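Local coordinates for lectin (PDB 4HR6), which probably binds carbohydrate as a three-chain, nontoxic seed lectin homologous to type II ribosome-inactivating proteins, at residues Gln112-Ser126 / Pro139-Ile153. Numbering follows the deposited sequence.
Sequences QMVLEASKFRFIEQS and PDLAIVSLEDNWSEI
Glu116 faces Glu147 and Ile123 faces Ile143 where helix 141-153 passes helices 112-119 and 121-126, whose axes it approaches to 10.6 and 10.2 Å at 67° and 137°. Phe120 marks the break between the first two helices. Its ring lies beneath Leu146, whose CB sits over the ring centre, 3.9 Å from the centroid, as a CH-pi contact. Leu146 CD2 touches Phe120 CE1, and Phe120 CZ reaches Trp150 CD1 at 3.6 Å. The Phe120 and Trp150 rings approach obliquely, their planes steeply inclined to each other.

Lys119 runs extended across one face of the Trp150 indole. Its CE makes a CH-pi contact, and its NZ a cation-pi contact 4.0 Å from the centroid of the six-membered ring. The same NZ forms a salt bridge to Glu116 OE2, on the syn side of the carboxylate. Trp150 CG is anti to its backbone N (chi1 177°), which turns a face of the indole toward the Lys119 chain crossing over it, while NE1 bonds to Leu197 O. A water donates to Glu116 OE1 and Glu147 O and accepts from Lys119 NZ, tying the helices together.

This is the ribosome-inactivating protein fold. Glu116, Ala117, Lys119 and Phe120 match the family's EAxRF signature, with lysine at the arginine position. In active relatives the glutamate and arginine of this signature are catalytic, and the tryptophan corresponding to Trp150 lies beside them.

Glu147 extends past Glu116, and its CG comes 3.3 Å from Glu116 OE1. Gln112 NE2 donates a straight bond to the syn lone pair of Glu147 OE2, modelled at a doubtfully short 2.5 Å. Glu147 OE1 pairs with Arg78. Farther along, Phe122 CE2 touches Ala142 CB at 3.8 Å and also meets Ile143 CG1. Ile123 CD1 packs on Ile143 CG2. Beyond Phe122, Tyr264 of a neighbouring chain stacks on its ring.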
loop_
_atom_site.group_PDB
_atom_site.type_symbol
_atom_site.label_atom_id
_atom_site.label_comp_id
_atom_site.label_asym_id
_atom_site.label_seq_id
_atom_site.Cartn_x
_atom_site.Cartn_y
_atom_site.Cartn_z
ATOM N N GLN B 112 -1.073 -16.121 10.228
ATOM C CA GLN B 112 -1.544 -15.397 9.054
ATOM C C GLN B 112 -2.743 -14.519 9.354
ATOM O O GLN B 112 -2.774 -13.360 8.967
ATOM C CB GLN B 112 -1.842 -16.355 7.925
ATOM C CG GLN B 112 -0.583 -16.959 7.356
ATOM C CD GLN B 112 -0.868 -17.810 6.161
ATOM O OE1 GLN B 112 -1.272 -18.968 6.285
ATOM N NE2 GLN B 112 -0.661 -17.247 4.990
ATOM N N MET B 113 -3.710 -15.060 10.083
ATOM C CA MET B 113 -4.957 -14.357 10.335
ATOM C C MET B 113 -4.831 -13.263 11.377
ATOM O O MET B 113 -5.705 -12.388 11.448
ATOM C CB MET B 113 -6.041 -15.325 10.752
ATOM C CG MET B 113 -6.535 -16.193 9.617
ATOM S SD MET B 113 -7.865 -17.319 10.090
ATOM C CE MET B 113 -9.221 -16.165 10.339
ATOM N N VAL B 114 -3.749 -13.270 12.162
ATOM C CA VAL B 114 -3.556 -12.235 13.179
ATOM C C VAL B 114 -2.350 -11.339 12.869
ATOM O O VAL B 114 -2.488 -10.119 12.742
ATOM C CB VAL B 114 -3.402 -12.860 14.582
ATOM C CG1 VAL B 114 -3.126 -11.781 15.606
ATOM C CG2 VAL B 114 -4.666 -13.624 14.961
ATOM N N LEU B 115 -1.165 -11.931 12.724
ATOM C CA LEU B 115 0.023 -11.122 12.582
ATOM C C LEU B 115 0.159 -10.600 11.161
ATOM O O LEU B 115 0.442 -9.436 10.965
ATOM C CB LEU B 115 1.283 -11.889 12.996
ATOM C CG LEU B 115 1.372 -12.376 14.439
ATOM C CD1 LEU B 115 2.716 -13.066 14.678
ATOM C CD2 LEU B 115 1.208 -11.209 15.390
ATOM N N GLU B 116 -0.027 -11.459 10.168
ATOM C CA GLU B 116 0.167 -11.035 8.791
ATOM C C GLU B 116 -0.940 -10.064 8.346
ATOM O O GLU B 116 -0.692 -9.118 7.593
ATOM C CB GLU B 116 0.275 -12.253 7.879
ATOM C CG GLU B 116 1.389 -13.229 8.252
ATOM C CD GLU B 116 2.745 -12.586 8.250
ATOM O OE1 GLU B 116 3.197 -12.196 7.164
ATOM O OE2 GLU B 116 3.356 -12.434 9.335
ATOM N N ALA B 117 -2.154 -10.278 8.848
ATOM C CA ALA B 117 -3.240 -9.332 8.613
ATOM C C ALA B 117 -2.939 -7.973 9.216
ATOM O O ALA B 117 -3.364 -6.960 8.658
ATOM C CB ALA B 117 -4.533 -9.858 9.175
ATOM N N SER B 118 -2.244 -7.941 10.363
ATOM C CA SER B 118 -1.898 -6.664 10.978
ATOM C C SER B 118 -0.889 -5.889 10.132
ATOM O O SER B 118 -0.848 -4.670 10.171
ATOM C CB SER B 118 -1.338 -6.866 12.386
ATOM O OG SER B 118 -2.325 -7.431 13.251
ATOM N N LYS B 119 -0.052 -6.605 9.387
ATOM C CA LYS B 119 1.007 -5.977 8.609
ATOM C C LYS B 119 0.473 -5.360 7.313
ATOM O O LYS B 119 1.022 -4.357 6.831
ATOM C CB LYS B 119 2.069 -7.009 8.253
ATOM C CG LYS B 119 2.853 -7.578 9.423
ATOM C CD LYS B 119 3.737 -8.722 8.939
ATOM C CE LYS B 119 4.606 -9.284 10.037
ATOM N NZ LYS B 119 5.337 -10.480 9.551
ATOM N N PHE B 120 -0.554 -5.995 6.735
ATOM C CA PHE B 120 -1.041 -5.668 5.399
ATOM C C PHE B 120 -2.575 -5.524 5.355
ATOM O O PHE B 120 -3.287 -6.456 5.702
ATOM C CB PHE B 120 -0.653 -6.754 4.406
ATOM C CG PHE B 120 0.826 -6.911 4.209
ATOM C CD1 PHE B 120 1.523 -6.054 3.375
ATOM C CD2 PHE B 120 1.524 -7.923 4.867
ATOM C CE1 PHE B 120 2.887 -6.200 3.186
ATOM C CE2 PHE B 120 2.887 -8.073 4.689
ATOM C CZ PHE B 120 3.571 -7.211 3.842
ATOM N N ARG B 121 -3.052 -4.369 4.889
ATOM C CA ARG B 121 -4.476 -4.118 4.645
ATOM C C ARG B 121 -5.092 -5.134 3.683
ATOM O O ARG B 121 -6.191 -5.612 3.916
ATOM C CB ARG B 121 -4.689 -2.690 4.134
ATOM C CG ARG B 121 -4.407 -1.608 5.180
ATOM C CD ARG B 121 -5.245 -0.342 4.919
ATOM N NE ARG B 121 -5.100 0.632 5.995
ATOM C CZ ARG B 121 -4.126 1.547 6.089
ATOM N NH1 ARG B 121 -3.182 1.658 5.152
ATOM N NH2 ARG B 121 -4.098 2.376 7.133
ATOM N N PHE B 122 -4.357 -5.537 2.656
ATOM C CA PHE B 122 -4.858 -6.527 1.704
ATOM C C PHE B 122 -5.197 -7.866 2.369
ATOM O O PHE B 122 -6.193 -8.525 2.011
ATOM C CB PHE B 122 -3.843 -6.741 0.583
ATOM C CG PHE B 122 -4.299 -7.696 -0.461
ATOM C CD1 PHE B 122 -5.236 -7.306 -1.402
ATOM C CD2 PHE B 122 -3.819 -8.987 -0.500
ATOM C CE1 PHE B 122 -5.679 -8.193 -2.374
ATOM C CE2 PHE B 122 -4.258 -9.881 -1.461
ATOM C CZ PHE B 122 -5.185 -9.479 -2.410
ATOM N N ILE B 123 -4.390 -8.256 3.356
ATOM C CA ILE B 123 -4.609 -9.517 4.051
ATOM C C ILE B 123 -5.720 -9.348 5.074
ATOM O O ILE B 123 -6.580 -10.185 5.196
ATOM C CB ILE B 123 -3.310 -10.066 4.706
ATOM C CG1 ILE B 123 -2.296 -10.395 3.621
ATOM C CG2 ILE B 123 -3.601 -11.326 5.520
ATOM C CD1 ILE B 123 -0.927 -10.758 4.164
ATOM N N GLU B 124 -5.698 -8.264 5.804
ATOM C CA GLU B 124 -6.811 -7.932 6.675
ATOM C C GLU B 124 -8.164 -8.028 5.937
ATOM O O GLU B 124 -9.111 -8.646 6.436
ATOM C CB GLU B 124 -6.628 -6.531 7.216
ATOM C CG GLU B 124 -7.699 -6.100 8.207
ATOM C CD GLU B 124 -7.701 -4.604 8.440
ATOM O OE1 GLU B 124 -8.452 -4.138 9.330
ATOM O OE2 GLU B 124 -6.933 -3.899 7.756
ATOM N N GLN B 125 -8.237 -7.409 4.759
ATOM C CA GLN B 125 -9.474 -7.365 3.987
ATOM C C GLN B 125 -9.857 -8.741 3.468
ATOM O O GLN B 125 -11.018 -9.104 3.504
ATOM C CB GLN B 125 -9.401 -6.350 2.830
ATOM C CG GLN B 125 -10.751 -6.098 2.139
ATOM C CD GLN B 125 -11.817 -5.588 3.097
ATOM O OE1 GLN B 125 -11.644 -4.565 3.729
ATOM N NE2 GLN B 125 -12.911 -6.322 3.225
ATOM N N SER B 126 -8.891 -9.521 3.001
ATOM C CA SER B 126 -9.186 -10.884 2.613
ATOM C C SER B 126 -9.791 -11.674 3.769
ATOM O O SER B 126 -10.806 -12.365 3.593
ATOM C CB SER B 126 -7.945 -11.587 2.095
ATOM O OG SER B 126 -7.393 -10.869 1.017
ATOM N N PRO B 139 -5.003 -18.855 0.552
ATOM C CA PRO B 139 -4.187 -17.767 0.029
ATOM C C PRO B 139 -3.478 -18.140 -1.250
ATOM O O PRO B 139 -3.022 -19.268 -1.403
ATOM C CB PRO B 139 -3.146 -17.520 1.126
ATOM C CG PRO B 139 -3.200 -18.699 2.012
ATOM C CD PRO B 139 -4.580 -19.278 1.897
ATOM N N ASP B 140 -3.381 -17.187 -2.156
ATOM C CA ASP B 140 -2.671 -17.393 -3.403
ATOM C C ASP B 140 -1.381 -16.561 -3.343
ATOM O O ASP B 140 -1.015 -16.064 -2.289
ATOM C CB ASP B 140 -3.578 -16.976 -4.565
ATOM C CG ASP B 140 -3.333 -17.794 -5.842
ATOM O OD1 ASP B 140 -4.251 -17.822 -6.708
ATOM O OD2 ASP B 140 -2.235 -18.396 -5.985
ATOM N N LEU B 141 -0.721 -16.390 -4.481
ATOM C CA LEU B 141 0.545 -15.678 -4.547
ATOM C C LEU B 141 0.469 -14.211 -4.148
ATOM O O LEU B 141 1.462 -13.626 -3.708
ATOM C CB LEU B 141 1.126 -15.802 -5.958
ATOM C CG LEU B 141 1.617 -17.211 -6.290
ATOM C CD1 LEU B 141 1.960 -17.342 -7.764
ATOM C CD2 LEU B 141 2.837 -17.542 -5.440
ATOM N N ALA B 142 -0.698 -13.605 -4.311
ATOM C CA ALA B 142 -0.905 -12.252 -3.848
ATOM C C ALA B 142 -0.599 -12.131 -2.351
ATOM O O ALA B 142 0.158 -11.264 -1.946
ATOM C CB ALA B 142 -2.330 -11.804 -4.146
ATOM N N ILE B 143 -1.197 -13.001 -1.542
ATOM C CA ILE B 143 -0.981 -12.986 -0.108
ATOM C C ILE B 143 0.441 -13.461 0.238
ATOM O O ILE B 143 1.154 -12.793 0.958
ATOM C CB ILE B 143 -2.060 -13.813 0.618
ATOM C CG1 ILE B 143 -3.401 -13.057 0.515
ATOM C CG2 ILE B 143 -1.677 -14.061 2.070
ATOM C CD1 ILE B 143 -4.588 -13.648 1.241
ATOM N N VAL B 144 0.847 -14.599 -0.302
ATOM C CA VAL B 144 2.135 -15.194 0.023
ATOM C C VAL B 144 3.312 -14.282 -0.289
ATOM O O VAL B 144 4.253 -14.224 0.504
ATOM C CB VAL B 144 2.293 -16.562 -0.656
ATOM C CG1 VAL B 144 3.739 -17.025 -0.661
ATOM C CG2 VAL B 144 1.428 -17.586 0.064
ATOM N N SER B 145 3.267 -13.577 -1.421
ATOM C CA SER B 145 4.358 -12.677 -1.820
ATOM C C SER B 145 4.488 -11.469 -0.878
ATOM O O SER B 145 5.584 -10.969 -0.649
ATOM C CB SER B 145 4.210 -12.224 -3.286
ATOM O OG SER B 145 3.074 -11.409 -3.490
ATOM N N LEU B 146 3.375 -11.018 -0.313
ATOM C CA LEU B 146 3.418 -9.983 0.703
ATOM C C LEU B 146 4.079 -10.516 1.977
ATOM O O LEU B 146 4.957 -9.872 2.537
ATOM C CB LEU B 146 2.016 -9.488 1.030
ATOM C CG LEU B 146 1.261 -8.736 -0.063
ATOM C CD1 LEU B 146 -0.175 -8.476 0.398
ATOM C CD2 LEU B 146 1.955 -7.435 -0.395
ATOM N N GLU B 147 3.667 -11.702 2.421
ATOM C CA GLU B 147 4.222 -12.292 3.645
ATOM C C GLU B 147 5.736 -12.478 3.537
ATOM O O GLU B 147 6.487 -12.078 4.425
ATOM C CB GLU B 147 3.551 -13.631 3.948
ATOM C CG GLU B 147 2.089 -13.501 4.380
ATOM C CD GLU B 147 1.388 -14.843 4.505
ATOM O OE1 GLU B 147 2.030 -15.884 4.304
ATOM O OE2 GLU B 147 0.182 -14.875 4.789
ATOM N N ASP B 148 6.167 -13.064 2.434
ATOM C CA ASP B 148 7.564 -13.369 2.218
ATOM C C ASP B 148 8.451 -12.126 2.012
ATOM O O ASP B 148 9.657 -12.193 2.243
ATOM C CB ASP B 148 7.716 -14.319 1.027
ATOM C CG ASP B 148 7.189 -15.723 1.315
ATOM O OD1 ASP B 148 6.932 -16.079 2.482
ATOM O OD2 ASP B 148 7.035 -16.479 0.348
ATOM N N ASN B 149 7.876 -11.004 1.581
ATOM C CA ASN B 149 8.672 -9.787 1.298
ATOM C C ASN B 149 8.552 -8.655 2.295
ATOM O O ASN B 149 9.111 -7.588 2.073
ATOM C CB ASN B 149 8.314 -9.252 -0.088
ATOM C CG ASN B 149 8.915 -10.084 -1.194
ATOM O OD1 ASN B 149 10.115 -10.093 -1.373
ATOM N ND2 ASN B 149 8.096 -10.800 -1.911
ATOM N N TRP B 150 7.830 -8.863 3.399
ATOM C CA TRP B 150 7.582 -7.774 4.356
ATOM C C TRP B 150 8.847 -7.117 4.893
ATOM O O TRP B 150 8.915 -5.893 5.039
ATOM C CB TRP B 150 6.772 -8.300 5.534
ATOM C CG TRP B 150 6.531 -7.313 6.581
ATOM C CD1 TRP B 150 5.767 -6.200 6.482
ATOM C CD2 TRP B 150 7.016 -7.351 7.931
ATOM N NE1 TRP B 150 5.746 -5.528 7.685
ATOM C CE2 TRP B 150 6.513 -6.206 8.587
ATOM C CE3 TRP B 150 7.840 -8.231 8.642
ATOM C CZ2 TRP B 150 6.797 -5.915 9.923
ATOM C CZ3 TRP B 150 8.124 -7.948 9.973
ATOM C CH2 TRP B 150 7.592 -6.802 10.605
ATOM N N SER B 151 9.831 -7.942 5.233
ATOM C CA SER B 151 11.097 -7.436 5.734
ATOM C C SER B 151 11.794 -6.565 4.707
ATOM O O SER B 151 12.249 -5.478 5.011
ATOM C CB SER B 151 12.027 -8.595 6.109
ATOM O OG SER B 151 13.227 -8.058 6.625
ATOM N N GLU B 152 11.878 -7.078 3.497
ATOM C CA GLU B 152 12.505 -6.400 2.377
ATOM C C GLU B 152 11.757 -5.116 1.979
ATOM O O GLU B 152 12.392 -4.108 1.680
ATOM C CB GLU B 152 12.547 -7.368 1.204
ATOM C CG GLU B 152 13.285 -6.886 -0.023
ATOM C CD GLU B 152 14.764 -6.611 0.211
ATOM O OE1 GLU B 152 15.353 -7.167 1.153
ATOM O OE2 GLU B 152 15.337 -5.826 -0.569
ATOM N N ILE B 153 10.419 -5.161 1.973
ATOM C CA ILE B 153 9.599 -3.964 1.725
ATOM C C ILE B 153 9.839 -2.932 2.789
ATOM O O ILE B 153 10.015 -1.760 2.487
ATOM C CB ILE B 153 8.083 -4.281 1.711
ATOM C CG1 ILE B 153 7.715 -5.034 0.445
ATOM C CG2 ILE B 153 7.221 -3.025 1.825
ATOM C CD1 ILE B 153 6.349 -5.684 0.516
HETATM O O HOH W 1 5.822 -11.279 6.870
#